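Local coordinates for Rho guanine nucleotide exchange factor 3 (Mus musculus, PDB 2Z0Q), which acts as a guanine nucleotide exchange factor for the GTPases RhoA and RhoB, here seen as its DH-PH fragment, at residues 188-191 with 192-196; 66-69 with 70-73. All blocks are in the same frame, centred on the assembly; numbering follows the deposited sequence.

Contact 1 of 2, residues 188-191 with 192-196; sequences INII and QGIVA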
# COMPACT_ATOMS: atom_id res chain seq x y z
N ILE A 188 -1.25 -8.69 21.94
CA ILE A 188 -2.22 -8.02 21.09
C ILE A 188 -2.13 -6.51 21.33
O ILE A 188 -2.03 -5.73 20.38
CB ILE A 188 -3.65 -8.51 21.41
CG1 ILE A 188 -3.81 -9.96 20.94
CG2 ILE A 188 -4.68 -7.62 20.70
CD1 ILE A 188 -4.98 -10.67 21.57
N ASN A 189 -2.13 -6.09 22.58
CA ASN A 189 -2.06 -4.63 22.88
C ASN A 189 -0.81 -3.99 22.34
O ASN A 189 -0.83 -2.87 21.77
CB ASN A 189 -2.07 -4.36 24.38
CG ASN A 189 -2.35 -2.90 24.71
OD1 ASN A 189 -3.50 -2.47 24.65
ND2 ASN A 189 -1.30 -2.11 25.03
N ILE A 190 0.31 -4.66 22.53
CA ILE A 190 1.58 -4.10 22.06
C ILE A 190 1.59 -3.95 20.52
O ILE A 190 2.02 -2.93 20.00
CB ILE A 190 2.74 -4.99 22.49
CG1 ILE A 190 2.81 -5.00 24.02
CG2 ILE A 190 4.06 -4.50 21.85
CD1 ILE A 190 3.04 -3.65 24.69
N ILE A 191 1.12 -4.97 19.81
CA ILE A 191 1.10 -4.90 18.35
C ILE A 191 0.09 -3.84 17.91
O ILE A 191 0.33 -3.14 16.93
CB ILE A 191 0.80 -6.30 17.73
CG1 ILE A 191 2.00 -7.21 17.98
CG2 ILE A 191 0.64 -6.22 16.20
CD1 ILE A 191 1.69 -8.69 17.70
N GLN A 192 -1.03 -3.70 18.61
CA GLN A 192 -1.95 -2.64 18.21
C GLN A 192 -1.25 -1.28 18.25
O GLN A 192 -1.46 -0.43 17.36
CB GLN A 192 -3.18 -2.62 19.09
CG GLN A 192 -4.07 -3.85 18.83
CD GLN A 192 -5.23 -3.91 19.79
OE1 GLN A 192 -5.03 -3.93 21.00
NE2 GLN A 192 -6.45 -3.92 19.25
N GLY A 193 -0.42 -1.09 19.28
CA GLY A 193 0.33 0.14 19.41
C GLY A 193 1.37 0.34 18.30
O GLY A 193 1.58 1.45 17.80
N ILE A 194 2.02 -0.74 17.90
CA ILE A 194 3.04 -0.71 16.87
C ILE A 194 2.38 -0.35 15.53
O ILE A 194 2.87 0.50 14.80
CB ILE A 194 3.75 -2.11 16.75
CG1 ILE A 194 4.66 -2.33 17.97
CG2 ILE A 194 4.63 -2.18 15.49
CD1 ILE A 194 5.14 -3.76 18.16
N VAL A 195 1.27 -1.03 15.24
CA VAL A 195 0.57 -0.80 13.95
C VAL A 195 0.04 0.62 13.82
O VAL A 195 0.21 1.27 12.78
CB VAL A 195 -0.62 -1.79 13.79
CG1 VAL A 195 -1.48 -1.41 12.54
CG2 VAL A 195 -0.07 -3.19 13.69
N ALA A 196 -0.56 1.12 14.89
CA ALA A 196 -1.13 2.45 14.89
C ALA A 196 -0.05 3.49 14.62
O ALA A 196 -0.26 4.44 13.83
CB ALA A 196 -1.81 2.73 16.24
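With its CG held beside the backbone N (chi1 -70°) and the chain extended beyond it (chi2 175°), Gln192 runs back along the helix alongside Ile188, in the same direction. CG of Gln192 rests 3.2 Å from the carbonyl O of Ile188, and further out OE1 comes within 3.7 Å of CG2 of Ile188, the methyl branch that stands anti to the backbone N. The Ile188 carbonyl thus meets the aliphatic part of Gln192 and also accepts its backbone N: Gln192 N to Ile188 O is 2.9 Å.

All nine residues belong to the long helix 180-213, which starts in the DH helical bundle and runs on toward the PH domain, and the contact spans about two of its regular turns, bonded i to i+4. Gly193 N bonds to Asn189 O and Ile194 N to Ile190 O. Val195 N to Ile191 O, at 2.9 Å, is straighter, with an N-H...O angle of 171°.

The aliphatic pairs follow the same spacing. Ile190 and Ile194 cross obliquely, CG2 of the first 3.9 Å from CD1 of the second, while CG1 of Ile194 passes 3.4 Å from Ile190 O. Ile191 and Val195 meet through their CG2 methyls at 4.0 Å, and CG2 of Val195 also lies 3.3 Å from Ile191 O. On the bundle side Ile188 packs on Leu167 and Arg168 of helix 155-172, and Val195 on Leu160 of that helix; Ile190 and Ile191 both touch Leu102. Gln192, although exposed, lays its side chain against Arg168.

Contact 2 of 2, residues 66-69 with 70-73; sequences TLDS and LIPL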
# COMPACT_ATOMS: atom_id res chain seq x y z
N THR A 66 15.10 -4.45 1.33
CA THR A 66 14.68 -4.52 2.72
C THR A 66 13.95 -5.79 3.09
O THR A 66 14.06 -6.25 4.23
CB THR A 66 13.81 -3.35 3.12
OG1 THR A 66 14.38 -2.13 2.61
CG2 THR A 66 13.73 -3.26 4.65
N LEU A 67 13.22 -6.36 2.13
CA LEU A 67 12.47 -7.59 2.38
C LEU A 67 13.37 -8.64 2.99
O LEU A 67 12.95 -9.40 3.86
CB LEU A 67 11.86 -8.15 1.09
CG LEU A 67 10.65 -7.42 0.49
CD1 LEU A 67 10.20 -8.19 -0.74
CD2 LEU A 67 9.50 -7.32 1.51
N ASP A 68 14.62 -8.68 2.55
CA ASP A 68 15.59 -9.63 3.07
C ASP A 68 15.98 -9.41 4.52
O ASP A 68 16.62 -10.26 5.12
CB ASP A 68 16.86 -9.65 2.20
CG ASP A 68 16.72 -10.58 1.01
OD1 ASP A 68 16.37 -11.77 1.23
OD2 ASP A 68 16.95 -10.13 -0.14
N SER A 69 15.65 -8.26 5.08
CA SER A 69 15.97 -8.07 6.48
C SER A 69 14.79 -8.61 7.31
O SER A 69 14.94 -8.95 8.48
CB SER A 69 16.22 -6.60 6.79
OG SER A 69 15.03 -5.85 6.76
N LEU A 70 13.61 -8.72 6.70
CA LEU A 70 12.44 -9.20 7.43
C LEU A 70 12.28 -10.71 7.49
O LEU A 70 11.67 -11.24 8.43
CB LEU A 70 11.18 -8.61 6.83
CG LEU A 70 11.17 -7.11 6.72
CD1 LEU A 70 9.83 -6.68 6.14
CD2 LEU A 70 11.39 -6.48 8.10
N ILE A 71 12.79 -11.41 6.48
CA ILE A 71 12.67 -12.86 6.45
C ILE A 71 13.17 -13.53 7.72
O ILE A 71 12.48 -14.39 8.26
CB ILE A 71 13.36 -13.44 5.16
CG1 ILE A 71 12.59 -12.92 3.94
CG2 ILE A 71 13.37 -14.96 5.21
CD1 ILE A 71 13.20 -13.31 2.56
N PRO A 72 14.36 -13.15 8.22
CA PRO A 72 14.85 -13.79 9.44
C PRO A 72 13.93 -13.62 10.66
O PRO A 72 13.87 -14.49 11.51
CB PRO A 72 16.22 -13.15 9.66
CG PRO A 72 16.63 -12.72 8.28
CD PRO A 72 15.37 -12.21 7.67
N LEU A 73 13.22 -12.50 10.73
CA LEU A 73 12.31 -12.24 11.87
C LEU A 73 11.20 -13.30 11.97
O LEU A 73 10.86 -13.78 13.06
CB LEU A 73 11.63 -10.88 11.72
CG LEU A 73 12.51 -9.69 11.37
CD1 LEU A 73 11.67 -8.43 11.45
CD2 LEU A 73 13.70 -9.65 12.29
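Leu70 and Ser69 dominate the weakly bonded start of helix 67-84 in the DH (RhoGEF) helical bundle. Leu70 sends its N to the carbonyl O of Leu67, three residues back, at 3.0 Å. The N-H...O angle is 138°, and the donor sits above the carbonyl plane, 61° out of it. The same oxygen takes a second, weak bond from Ile71 N at 3.3 Å, so two successive amides converge on Leu67 O as the turn begins.

CB of Leu70 lies 3.5 Å from Leu67 O, and its CD2 methyl passes beside OG of Ser69. Leu70 and Leu67 are buried: both lean on Tyr111 of helix 107-125 and on Pro156 of helix 155-172, and Leu67 also reaches Leu38 of helix 15-51. Ile71, lying against Leu38 too, extends next to Asp68, and its CD1 methyl comes 3.8 Å from the carboxylate OD1 of Asp68.

Pro72 brings no amide hydrogen to the helix. Its CD instead rests 3.4 Å from Asp68 O and equally near Ser69 O. Neither Pro72 N nor Leu73 N has an i to i+4 bond to the turn before, and Leu73 N bonds weakly to Leu70 O. Beyond the proline, CG of Leu73 approaches Ser69 O, and the carbonyl O of Leu73 accepts a hydrogen bond from NE1 of Trp101.

Ser69 is exposed and turns its hydroxyl back to the backbone three residues earlier. Its OG stands between the backbone N and the carbonyl carbon (chi1 71°), and this torsion aims the hydroxyl at Thr66 O, which already accepts Ser69 N; OG meets that oxygen in the carbonyl plane at 2.7 Å.

How the contacts relate
Both contacts are local turns within helices of the DH domain, and each mixes buried residues with exposed ones, so neither is wholly core or wholly surface. Their centres lie about 20 Å apart and they do not touch. Each packs against helix 155-172, contact 1 through Ile188, Gln192 and Val195, contact 2 through Leu67 and Leu70; contact 2 also reaches helices 15-51 and 107-125. The chemistry follows position. Contact 1, well inside a long helix, has four regular i to i+4 backbone bonds and paired aliphatic side chains. Contact 2, at a helix start, relies on an i to i+3 bond, a weak i to i+4 bond and a serine hydroxyl on a carbonyl, and contains a proline.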